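Ubiquitin domain-containing protein DSK2,putative (Plasmodium falciparum, PDB 6JL3) probably acts as a shuttle factor of the malaria parasite, its ubiquitin-like domain recognising receptors of the proteasome. Local coordinates at residues A[4-9]-A[16-21]; A[38-43]-A[71-76]. One frame throughout, in Å; residues are numbered along the deposited sequence.

In the fold
Both contacts involve the mixed sheet of this ubiquitin-like domain. Interaction 1 joins strands 5-11 and 15-21, the first hairpin, by regular backbone pairing; its apolar face turns largely into the core and its polar face to the surface. Interaction 2 sets the loop after helix 27-35 against the last strand, 70-75, and relies mainly on side chains: a buried isoleucine and leucine with a partly exposed valine beside them, and an arginine spread over the loop outside, weakly bonded to a loop carbonyl. The two are neighbours in the fold. Strand 5-11 lies between strands 15-21 and 70-75, Phe9 packs on Met71, and Phe17 of the hairpin touches Val38 of the loop.

Interaction 1: A[4-9]-A[16-21]; sequences VINVSF and EFTVAI
Ser8 OG and Thr18 OG1 meet at 2.7 Å in a hydrogen bond between hydroxyls, either of which could be the donor. Both oxygens stand beside their own backbone N, which lets them face each other across a non-hydrogen-bonded antiparallel pair. On the same face, Thr18 CG2 approaches Asn6 CB and Ala20 CB lies 3.9 Å from Val4 CG2, a more exposed row. The backbones form three hydrogen-bonded pairs, Ile5 with Ile21, Val7 with Val19 and Phe9 with Phe17. Val7 N reaches Val19 O at 2.9 Å, whereas the bond from Phe17 N to Phe9 O is stretched to 3.3 Å and bent to 153° at the hydrogen.

The opposite face is apolar. The rings of Phe9 and Phe17 lie nearly parallel, planes 15° apart, but are displaced, with centroids 5.1 Å apart, so that little of one ring lies above the other. Phe9 CB instead sits over one face of the Phe17 ring, 4.0 Å from its centroid, as a CH-pi contact. Phe17 carries CG between its backbone N and carbonyl carbon (chi1 67°), a torsion that turns its ring toward Phe9, so that the face meets Phe9 CB. Val19 CG2 meets the edge of the Phe9 ring at CE1, while farther along Val7 CG2 rests on Ile21 CD1 at 3.7 Å.

This is the first beta hairpin of the ubiquitin fold, with strand 15-21 at one margin of the sheet. Helix 27-35 packs across its apolar face, Leu30 and Cys34 touching Phe9 and Ile33 reaching Val19 and Ile21; Phe17 meets the ring of His37, and strand 70-75 flanks strand 5-11 on its other side.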
ATOM      1  N   VAL A   4       9.893  10.888  -4.789  1.00 18.54           N
ATOM      2  CA  VAL A   4       9.017   9.732  -4.694  1.00 15.28           C
ATOM      3  C   VAL A   4       9.835   8.451  -4.792  1.00 13.92           C
ATOM      4  O   VAL A   4      10.955   8.423  -5.311  1.00 17.18           O
ATOM      5  CB  VAL A   4       7.887   9.758  -5.748  1.00 17.35           C
ATOM      6  CG1 VAL A   4       6.883  10.859  -5.428  1.00 17.74           C
ATOM      7  CG2 VAL A   4       8.461   9.942  -7.153  1.00 18.26           C
ATOM      8  N   ILE A   5       9.252   7.383  -4.247  1.00 12.23           N
ATOM      9  CA  ILE A   5       9.766   6.028  -4.339  1.00 11.68           C
ATOM     10  C   ILE A   5       8.689   5.177  -5.007  1.00 11.74           C
ATOM     11  O   ILE A   5       7.500   5.493  -4.962  1.00 12.96           O
ATOM     12  CB  ILE A   5      10.140   5.450  -2.951  1.00 11.68           C
ATOM     13  CG1 ILE A   5       8.901   5.313  -2.058  1.00 11.31           C
ATOM     14  CG2 ILE A   5      11.210   6.314  -2.278  1.00 13.41           C
ATOM     15  CD1 ILE A   5       9.117   4.405  -0.842  1.00 12.96           C
ATOM     16  N   ASN A   6       9.113   4.075  -5.613  1.00 11.35           N
ATOM     17  CA  ASN A   6       8.170   3.139  -6.205  1.00 11.06           C
ATOM     18  C   ASN A   6       7.821   2.042  -5.210  1.00 11.41           C
ATOM     19  O   ASN A   6       8.695   1.492  -4.535  1.00 13.98           O
ATOM     20  CB  ASN A   6       8.760   2.496  -7.464  1.00 13.92           C
ATOM     21  CG  ASN A   6       8.856   3.464  -8.618  1.00 20.66           C
ATOM     22  OD1 ASN A   6       7.898   4.173  -8.934  1.00 22.13           O
ATOM     23  ND2 ASN A   6      10.019   3.506  -9.252  0.66 23.37           N
ATOM     24  N   VAL A   7       6.532   1.735  -5.118  1.00  9.95           N
ATOM     25  CA  VAL A   7       6.038   0.599  -4.354  1.00 10.80           C
ATOM     26  C   VAL A   7       5.118  -0.205  -5.262  1.00 10.18           C
ATOM     27  O   VAL A   7       4.232   0.356  -5.920  1.00 11.22           O
ATOM     28  CB  VAL A   7       5.296   1.037  -3.078  1.00 12.38           C
ATOM     29  CG1 VAL A   7       4.724  -0.168  -2.342  1.00 13.78           C
ATOM     30  CG2 VAL A   7       6.234   1.837  -2.180  1.00 14.73           C
ATOM     31  N   SER A   8       5.348  -1.510  -5.319  1.00 10.09           N
ATOM     32  CA  SER A   8       4.545  -2.415  -6.118  1.00 10.38           C
ATOM     33  C   SER A   8       3.558  -3.149  -5.224  1.00 10.53           C
ATOM     34  O   SER A   8       3.836  -3.420  -4.055  1.00 12.17           O
ATOM     35  CB  SER A   8       5.436  -3.428  -6.831  1.00 13.20           C
ATOM     36  OG  SER A   8       6.271  -2.783  -7.770  1.00 15.12           O
ATOM     37  N   PHE A   9       2.403  -3.473  -5.793  1.00  9.84           N
ATOM     38  CA  PHE A   9       1.362  -4.204  -5.095  1.00 10.08           C
ATOM     39  C   PHE A   9       1.009  -5.474  -5.844  1.00 10.88           C
ATOM     40  O   PHE A   9       0.827  -5.461  -7.070  1.00 13.51           O
ATOM     41  CB  PHE A   9       0.110  -3.354  -4.947  1.00 10.81           C
ATOM     42  CG  PHE A   9       0.261  -2.300  -3.926  1.00 11.43           C
ATOM     43  CD1 PHE A   9       0.812  -1.082  -4.266  1.00 13.43           C
ATOM     44  CD2 PHE A   9      -0.092  -2.539  -2.610  1.00 14.16           C
ATOM     45  CE1 PHE A   9       0.984  -0.115  -3.322  1.00 16.57           C
ATOM     46  CE2 PHE A   9       0.072  -1.571  -1.660  1.00 14.61           C
ATOM     47  CZ  PHE A   9       0.614  -0.358  -2.017  1.00 14.78           C
ATOM     48  N   GLU A  16      -1.581  -6.733 -10.451  1.00 10.02           N
ATOM     49  CA  GLU A  16      -0.361  -6.063 -10.027  1.00 10.30           C
ATOM     50  C   GLU A  16      -0.326  -4.640 -10.562  1.00 10.28           C
ATOM     51  O   GLU A  16      -0.709  -4.396 -11.709  1.00 11.42           O
ATOM     52  CB  GLU A  16       0.885  -6.807 -10.547  1.00 14.55           C
ATOM     53  CG  GLU A  16       1.041  -8.233 -10.045  1.00 18.53           C
ATOM     54  CD  GLU A  16       2.299  -8.907 -10.565  1.00 28.78           C
ATOM     55  OE1 GLU A  16       3.026  -8.285 -11.367  1.00 33.89           O
ATOM     56  OE2 GLU A  16       2.562 -10.061 -10.165  1.00 31.66           O
ATOM     57  N   PHE A  17       0.144  -3.714  -9.732  1.00  9.88           N
ATOM     58  CA  PHE A  17       0.410  -2.350 -10.175  1.00 10.26           C
ATOM     59  C   PHE A  17       1.523  -1.769  -9.318  1.00  9.90           C
ATOM     60  O   PHE A  17       1.785  -2.239  -8.209  1.00 10.86           O
ATOM     61  CB  PHE A  17      -0.841  -1.448 -10.142  1.00 11.28           C
ATOM     62  CG  PHE A  17      -1.354  -1.167  -8.761  1.00 11.21           C
ATOM     63  CD1 PHE A  17      -2.206  -2.062  -8.132  1.00 11.70           C
ATOM     64  CD2 PHE A  17      -0.986  -0.017  -8.079  1.00 11.96           C
ATOM     65  CE1 PHE A  17      -2.677  -1.819  -6.861  1.00 12.68           C
ATOM     66  CE2 PHE A  17      -1.457   0.228  -6.806  1.00 13.76           C
ATOM     67  CZ  PHE A  17      -2.301  -0.673  -6.192  1.00 13.41           C
ATOM     68  N   THR A  18       2.173  -0.733  -9.849  1.00 10.12           N
ATOM     69  CA  THR A  18       3.226  -0.008  -9.146  1.00 10.08           C
ATOM     70  C   THR A  18       2.863   1.467  -9.133  1.00 10.74           C
ATOM     71  O   THR A  18       2.358   1.992 -10.128  1.00 12.72           O
ATOM     72  CB  THR A  18       4.588  -0.202  -9.839  1.00 11.75           C
ATOM     73  OG1 THR A  18       4.924  -1.597  -9.847  1.00 13.56           O
ATOM     74  CG2 THR A  18       5.693   0.588  -9.147  1.00 13.67           C
ATOM     75  N   VAL A  19       3.102   2.125  -7.995  1.00 10.55           N
ATOM     76  CA  VAL A  19       2.876   3.556  -7.850  1.00 10.68           C
ATOM     77  C   VAL A  19       4.138   4.232  -7.332  1.00  9.93           C
ATOM     78  O   VAL A  19       4.980   3.617  -6.676  1.00 12.76           O
ATOM     79  CB  VAL A  19       1.677   3.886  -6.933  1.00 11.78           C
ATOM     80  CG1 VAL A  19       0.375   3.630  -7.661  1.00 13.40           C
ATOM     81  CG2 VAL A  19       1.746   3.088  -5.634  1.00 12.93           C
ATOM     82  N   ALA A  20       4.252   5.519  -7.632  1.00 10.02           N
ATOM     83  CA  ALA A  20       5.323   6.366  -7.123  1.00 10.29           C
ATOM     84  C   ALA A  20       4.721   7.270  -6.058  1.00 10.53           C
ATOM     85  O   ALA A  20       3.822   8.064  -6.354  1.00 11.63           O
ATOM     86  CB  ALA A  20       5.937   7.195  -8.251  1.00 13.36           C
ATOM     87  N   ILE A  21       5.207   7.137  -4.828  1.00 11.41           N
ATOM     88  CA  ILE A  21       4.607   7.779  -3.672  1.00 11.70           C
ATOM     89  C   ILE A  21       5.681   8.496  -2.862  1.00 12.52           C
ATOM     90  O   ILE A  21       6.863   8.139  -2.897  1.00 12.98           O
ATOM     91  CB  ILE A  21       3.872   6.747  -2.790  1.00 12.10           C
ATOM     92  CG1 ILE A  21       4.843   5.678  -2.272  1.00 13.58           C
ATOM     93  CG2 ILE A  21       2.748   6.089  -3.569  1.00 14.99           C
ATOM     94  CD1 ILE A  21       4.243   4.770  -1.218  1.00 18.03           C
TER

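Interaction 2: A[38-43]-A[71-76]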
ATOM      1  N   VAL A  38      -7.369  -0.147  -8.137  1.00 10.80           N
ATOM      2  CA  VAL A  38      -8.034  -1.444  -8.141  1.00 10.91           C
ATOM      3  C   VAL A  38      -9.399  -1.286  -7.486  1.00 11.78           C
ATOM      4  O   VAL A  38      -9.653  -0.339  -6.741  1.00 13.58           O
ATOM      5  CB  VAL A  38      -7.216  -2.542  -7.421  1.00 12.84           C
ATOM      6  CG1 VAL A  38      -5.887  -2.749  -8.121  0.50 13.37           C
ATOM      7  CG2 VAL A  38      -7.005  -2.218  -5.943  1.00 13.76           C
ATOM      8  N   ASP A  39     -10.278  -2.249  -7.764  1.00 12.82           N
ATOM      9  CA  ASP A  39     -11.671  -2.181  -7.327  1.00 14.73           C
ATOM     10  C   ASP A  39     -11.846  -2.783  -5.933  1.00 15.48           C
ATOM     11  O   ASP A  39     -12.598  -3.737  -5.726  1.00 17.28           O
ATOM     12  CB  ASP A  39     -12.558  -2.882  -8.350  1.00 16.71           C
ATOM     13  CG  ASP A  39     -14.037  -2.730  -8.063  1.00 19.44           C
ATOM     14  OD1 ASP A  39     -14.446  -1.688  -7.512  1.00 20.87           O
ATOM     15  OD2 ASP A  39     -14.790  -3.666  -8.402  1.00 21.19           O
ATOM     16  N   ILE A  40     -11.133  -2.204  -4.960  1.00 14.13           N
ATOM     17  CA  ILE A  40     -11.309  -2.529  -3.555  1.00 14.05           C
ATOM     18  C   ILE A  40     -11.451  -1.209  -2.812  1.00 13.92           C
ATOM     19  O   ILE A  40     -10.517  -0.398  -2.812  1.00 14.25           O
ATOM     20  CB  ILE A  40     -10.136  -3.336  -2.973  1.00 13.56           C
ATOM     21  CG1 ILE A  40      -9.839  -4.575  -3.816  1.00 15.43           C
ATOM     22  CG2 ILE A  40     -10.452  -3.743  -1.532  1.00 14.14           C
ATOM     23  CD1 ILE A  40      -8.626  -5.359  -3.334  1.00 16.38           C
ATOM     24  N   PRO A  41     -12.584  -0.935  -2.165  1.00 14.70           N
ATOM     25  CA  PRO A  41     -12.737   0.339  -1.456  1.00 16.20           C
ATOM     26  C   PRO A  41     -11.841   0.385  -0.230  1.00 14.02           C
ATOM     27  O   PRO A  41     -11.447  -0.637   0.335  1.00 13.80           O
ATOM     28  CB  PRO A  41     -14.216   0.358  -1.058  1.00 18.88           C
ATOM     29  CG  PRO A  41     -14.593  -1.083  -0.964  1.00 20.99           C
ATOM     30  CD  PRO A  41     -13.763  -1.808  -2.002  1.00 17.38           C
ATOM     31  N   VAL A  42     -11.534   1.613   0.191  1.00 14.87           N
ATOM     32  CA  VAL A  42     -10.544   1.822   1.247  1.00 14.85           C
ATOM     33  C   VAL A  42     -10.863   0.980   2.473  1.00 13.70           C
ATOM     34  O   VAL A  42      -9.980   0.346   3.062  1.00 13.80           O
ATOM     35  CB  VAL A  42     -10.461   3.318   1.590  1.00 16.36           C
ATOM     36  CG1 VAL A  42      -9.772   3.528   2.923  1.00 17.76           C
ATOM     37  CG2 VAL A  42      -9.758   4.058   0.471  1.00 16.18           C
ATOM     38  N   GLU A  43     -12.123   0.982   2.892  1.00 14.01           N
ATOM     39  CA  GLU A  43     -12.498   0.336   4.142  1.00 15.34           C
ATOM     40  C   GLU A  43     -12.372  -1.182   4.085  1.00 15.35           C
ATOM     41  O   GLU A  43     -12.286  -1.818   5.140  1.00 17.20           O
ATOM     42  CB  GLU A  43     -13.909   0.776   4.531  1.00 18.58           C
ATOM     43  CG  GLU A  43     -14.036   2.285   4.779  1.00 24.14           C
ATOM     44  CD  GLU A  43     -14.294   3.110   3.518  0.62 26.93           C
ATOM     45  OE1 GLU A  43     -14.441   4.342   3.651  0.61 30.67           O
ATOM     46  OE2 GLU A  43     -14.350   2.545   2.402  1.00 25.95           O
ATOM     47  N   MET A  71       4.301  -4.838  -1.650  1.00  9.33           N
ATOM     48  CA  MET A  71       3.330  -5.113  -0.607  1.00  9.47           C
ATOM     49  C   MET A  71       2.210  -5.949  -1.205  1.00  9.44           C
ATOM     50  O   MET A  71       2.036  -6.015  -2.425  1.00 10.57           O
ATOM     51  CB  MET A  71       2.742  -3.811  -0.062  1.00 10.77           C
ATOM     52  CG  MET A  71       3.786  -2.831   0.436  1.00 11.04           C
ATOM     53  SD  MET A  71       3.047  -1.451   1.318  1.00 12.36           S
ATOM     54  CE  MET A  71       4.494  -0.507   1.779  1.00 12.78           C
ATOM     55  N   HIS A  72       1.442  -6.597  -0.339  1.00  8.79           N
ATOM     56  CA  HIS A  72       0.247  -7.297  -0.768  1.00  9.08           C
ATOM     57  C   HIS A  72      -0.980  -6.515  -0.346  1.00  9.20           C
ATOM     58  O   HIS A  72      -1.010  -5.901   0.723  1.00 10.74           O
ATOM     59  CB  HIS A  72       0.180  -8.710  -0.203  1.00 11.30           C
ATOM     60  CG  HIS A  72       1.150  -9.645  -0.831  1.00 12.91           C
ATOM     61  ND1 HIS A  72       2.495  -9.627  -0.536  1.00 14.89           N
ATOM     62  CD2 HIS A  72       0.981 -10.619  -1.756  1.00 15.90           C
ATOM     63  CE1 HIS A  72       3.112 -10.560  -1.238  1.00 19.18           C
ATOM     64  NE2 HIS A  72       2.215 -11.177  -1.988  1.00 19.81           N
ATOM     65  N   LEU A  73      -1.988  -6.539  -1.194  1.00  9.19           N
ATOM     66  CA  LEU A  73      -3.281  -5.931  -0.915  1.00  9.32           C
ATOM     67  C   LEU A  73      -4.336  -7.024  -0.973  1.00  9.47           C
ATOM     68  O   LEU A  73      -4.486  -7.700  -2.001  1.00 10.70           O
ATOM     69  CB  LEU A  73      -3.569  -4.833  -1.937  1.00 10.94           C
ATOM     70  CG  LEU A  73      -4.882  -4.090  -1.760  1.00 11.67           C
ATOM     71  CD1 LEU A  73      -4.918  -3.346  -0.447  1.00 16.06           C
ATOM     72  CD2 LEU A  73      -5.064  -3.143  -2.934  1.00 14.32           C
ATOM     73  N   VAL A  74      -5.044  -7.212   0.136  1.00  9.98           N
ATOM     74  CA  VAL A  74      -6.091  -8.215   0.245  1.00 10.83           C
ATOM     75  C   VAL A  74      -7.359  -7.544   0.765  1.00 11.53           C
ATOM     76  O   VAL A  74      -7.340  -6.410   1.251  1.00 12.27           O
ATOM     77  CB  VAL A  74      -5.681  -9.414   1.133  1.00 11.70           C
ATOM     78  CG1 VAL A  74      -4.396 -10.047   0.602  1.00 12.39           C
ATOM     79  CG2 VAL A  74      -5.527  -9.010   2.586  1.00 12.39           C
ATOM     80  N   ARG A  75      -8.470  -8.258   0.627  1.00 13.33           N
ATOM     81  CA  ARG A  75      -9.754  -7.798   1.117  1.00 15.39           C
ATOM     82  C   ARG A  75      -9.994  -8.312   2.528  1.00 19.21           C
ATOM     83  O   ARG A  75      -9.616  -9.435   2.870  1.00 26.44           O
ATOM     84  CB  ARG A  75     -10.878  -8.345   0.248  1.00 21.40           C
ATOM     85  CG  ARG A  75     -11.100  -7.668  -1.072  1.00 27.62           C
ATOM     86  CD  ARG A  75     -12.383  -8.202  -1.710  1.00 30.67           C
ATOM     87  NE  ARG A  75     -12.532  -7.669  -3.057  1.00 32.36           N
ATOM     88  CZ  ARG A  75     -13.210  -6.569  -3.359  1.00 34.10           C
ATOM     89  NH1 ARG A  75     -13.836  -5.880  -2.414  1.00 31.63           N
ATOM     90  NH2 ARG A  75     -13.263  -6.159  -4.617  1.00 36.00           N
ATOM     91  N   SER A  76     -10.647  -7.483   3.340  1.00 19.96           N
ATOM     92  CA  SER A  76     -11.113  -7.901   4.656  1.00 25.83           C
ATOM     93  C   SER A  76     -11.876  -9.203   4.505  1.00 26.13           C
ATOM     94  O   SER A  76     -12.845  -9.264   3.749  1.00 27.23           O
ATOM     95  CB  SER A  76     -12.035  -6.844   5.250  1.00 28.40           C
ATOM     96  OG  SER A  76     -13.043  -6.485   4.327  1.00 31.31           O
TER
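Arg75 lays one face of its guanidinium over Ile40, whose CG1 is 3.9 Å from Arg75 CZ and lies toward the rim of the flat group rather than under its middle. The arginine chain is stretched out (chi2 -172°, chi3 -174°), and this reach carries the charged group from the end of the strand across to the loop. Along the way Arg75 CG passes 4.0 Å from Ile40 CG2, so the aliphatic part of the arginine packs on the isoleucine as well.

The same guanidinium brings NH2 of Arg75 within 2.7 Å of Asp39 O. The N-H is poorly aimed, with an angle of 115° at the hydrogen, and the bond is weak despite its short length. Pro41 lies crosswise to the arginine, its CD 4.1 Å from Arg75 NH1. The Asp39 carboxylate stays out of contact, with OD2 4.8 Å from Arg75 NH2, though its opposite charge may still favour the arginine's position. Asp39 is also the centre of an inverse gamma turn, closed by a weak bond from Ile40 N to Val38 O.

Deeper in, Leu73 and Val38 meet end on, Leu73 CD2 to Val38 CG2 at 3.7 Å. Ile40 CD1 adds a looser touch on Leu73 CD2 at 4.2 Å, joining this buried leucine to the arginine-covered isoleucine.

In the beta-grasp fold of the ubiquitin family, this is packing of the loop linking helix 27-35 to strand 45-49 against the C-terminal end of strand 70-75. Leu73 also touches Cys34 of that helix and Gln45 of strand 45-49, and Ile40 packs on Val11 of strand 5-11. Strand 70-75 itself runs between strands 5-11 and 45-49, bonded through its backbone to Lys10 on one and Arg46 on the other.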